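Local coordinates for protein minor fimbrium anchoring subunit Mfa2 (Porphyromonas gingivalis, PDB 5NFI) that anchors the minor (Mfa1) fimbriae in the bacterial outer membrane through interaction with Mfa1 and regulates fimbrial length, at residues E82-I85 and G86-T89. Numbering follows the deposited sequence.
Sequences EIKI and GETT
Thr-88 turns OG1 anti to its own carbonyl carbon (chi1 -60°), while Glu-82 carries CG anti to its backbone N and extends beyond it, and the hydroxyl thereby meets both the Glu-82 carboxylate and the backbone N of Lys-84. These groups flank the open end of a type II beta-turn, Lys-84 to Glu-87, in the loop between strands 78-80 and 93-100. The assignment rests on the backbone: Ile-85 is near polyproline II values, Gly-86 has positive phi with psi near zero, and Glu-87 N donates to Lys-84 O at 2.9 Å. Thr-88 N reaches the same oxygen, Lys-84 O, at 2.7 Å, so this carbonyl is gripped twice. The two donors are not equivalent, since the Thr-88 amide lies in the carbonyl plane whereas that of Glu-87 is tilted 29° from it.

The Thr-88 hydroxyl is likewise used twice. Thr-88 OG1 accepts from Lys-84 N (2.5 Å, N-H...O angle 154°) and donates to Glu-82 OE1 at 3.0 Å, approaching on the anti side, tilted out of the carboxylate plane. Gln-92 NE2 also donates to Glu-82 OE1, and Gln-92 OE1 accepts from Thr-89 N, which ties the carboxylate to the chain just beyond the turn. Leu-39 and Phe-172 touch the side chain of the buried Thr-88, and backbone bonds from Gly-86 and Thr-88 to Leu-39 join the loop to the start of strand 39-45.

On the exposed side, Lys-84 bends at chi3 and its end crosses the Glu-87 side chain at a slant. The resulting salt bridge places Lys-84 NZ 3.3 Å from Glu-87 OE1.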
ATOM      1  N   GLU A  82       2.976  10.200  16.900  1.00 59.11           N
ATOM      2  CA  GLU A  82       3.671   9.945  18.169  1.00 60.94           C
ATOM      3  C   GLU A  82       4.327   8.569  18.213  1.00 59.56           C
ATOM      4  O   GLU A  82       3.708   7.559  17.885  1.00 59.04           O
ATOM      5  CB  GLU A  82       2.694  10.087  19.345  1.00 64.50           C
ATOM      6  CG  GLU A  82       3.187   9.478  20.647  1.00 67.53           C
ATOM      7  CD  GLU A  82       2.048   9.029  21.559  1.00 70.68           C
ATOM      8  OE1 GLU A  82       1.737   7.812  21.576  1.00 70.65           O
ATOM      9  OE2 GLU A  82       1.465   9.889  22.259  1.00 73.32           O
ATOM     10  N   ILE A  83       5.590   8.535  18.606  1.00 59.40           N
ATOM     11  CA  ILE A  83       6.296   7.273  18.821  1.00 58.99           C
ATOM     12  C   ILE A  83       6.948   7.305  20.198  1.00 60.59           C
ATOM     13  O   ILE A  83       8.037   7.857  20.354  1.00 61.49           O
ATOM     14  CB  ILE A  83       7.380   7.021  17.747  1.00 57.61           C
ATOM     15  CG1 ILE A  83       6.786   7.072  16.337  1.00 55.50           C
ATOM     16  CG2 ILE A  83       8.078   5.691  17.981  1.00 57.34           C
ATOM     17  CD1 ILE A  83       7.835   6.899  15.229  1.00 54.20           C
ATOM     18  N   LYS A  84       6.287   6.740  21.204  1.00 61.05           N
ATOM     19  CA  LYS A  84       6.783   6.887  22.572  1.00 62.32           C
ATOM     20  C   LYS A  84       6.854   5.564  23.318  1.00 62.43           C
ATOM     21  O   LYS A  84       5.829   4.963  23.667  1.00 61.82           O
ATOM     22  CB  LYS A  84       5.924   7.889  23.346  1.00 64.16           C
ATOM     23  CG  LYS A  84       6.395   9.329  23.133  1.00 65.23           C
ATOM     24  CD  LYS A  84       5.426  10.403  23.612  1.00 66.97           C
ATOM     25  CE  LYS A  84       4.737  10.044  24.920  1.00 68.93           C
ATOM     26  NZ  LYS A  84       3.888  11.177  25.421  1.00 70.91           N
ATOM     27  N   ILE A  85       8.093   5.137  23.559  1.00 63.02           N
ATOM     28  CA  ILE A  85       8.397   3.868  24.212  1.00 63.01           C
ATOM     29  C   ILE A  85       7.779   3.785  25.592  1.00 64.33           C
ATOM     30  O   ILE A  85       7.864   4.726  26.375  1.00 66.36           O
ATOM     31  CB  ILE A  85       9.924   3.656  24.319  1.00 63.96           C
ATOM     32  CG1 ILE A  85      10.520   3.513  22.916  1.00 63.33           C
ATOM     33  CG2 ILE A  85      10.249   2.433  25.154  1.00 63.71           C
ATOM     34  CD1 ILE A  85      11.973   3.130  22.911  1.00 64.05           C
ATOM     35  N   GLY A  86       7.145   2.652  25.867  1.00 63.08           N
ATOM     36  CA  GLY A  86       6.446   2.436  27.110  1.00 60.74           C
ATOM     37  C   GLY A  86       5.117   3.155  27.166  1.00 83.68           C
ATOM     38  O   GLY A  86       4.513   3.238  28.231  1.00 89.35           O
ATOM     39  N   GLU A  87       4.659   3.685  26.029  1.00 76.45           N
ATOM     40  CA  GLU A  87       3.371   4.392  25.963  1.00 74.62           C
ATOM     41  C   GLU A  87       2.603   4.067  24.686  1.00 70.86           C
ATOM     42  O   GLU A  87       1.492   3.558  24.743  1.00 70.16           O
ATOM     43  CB  GLU A  87       3.591   5.908  26.099  1.00 75.86           C
ATOM     44  CG  GLU A  87       4.068   6.281  27.514  1.00 79.78           C
ATOM     45  CD  GLU A  87       4.390   7.753  27.715  1.00 82.29           C
ATOM     46  OE1 GLU A  87       3.484   8.600  27.520  1.00 83.57           O
ATOM     47  OE2 GLU A  87       5.552   8.047  28.094  1.00 83.35           O
ATOM     48  N   THR A  88       3.206   4.361  23.541  1.00 68.58           N
ATOM     49  CA  THR A  88       2.601   4.108  22.235  1.00 66.70           C
ATOM     50  C   THR A  88       2.151   2.652  22.070  1.00 67.11           C
ATOM     51  O   THR A  88       2.877   1.746  22.452  1.00 67.55           O
ATOM     52  CB  THR A  88       3.595   4.466  21.120  1.00 64.87           C
ATOM     53  OG1 THR A  88       3.951   5.849  21.224  1.00 64.80           O
ATOM     54  CG2 THR A  88       2.996   4.212  19.767  1.00 63.88           C
ATOM     55  N   THR A  89       0.965   2.417  21.504  1.00 67.13           N
ATOM     56  CA  THR A  89       0.483   1.045  21.323  1.00 67.15           C
ATOM     57  C   THR A  89       0.322   0.626  19.861  1.00 66.72           C
ATOM     58  O   THR A  89       0.310   1.470  18.958  1.00 65.55           O
ATOM     59  CB  THR A  89      -0.852   0.830  22.033  1.00 68.68           C
ATOM     60  OG1 THR A  89      -1.857   1.666  21.449  1.00 69.12           O
ATOM     61  CG2 THR A  89      -0.715   1.174  23.493  1.00 70.01           C
TER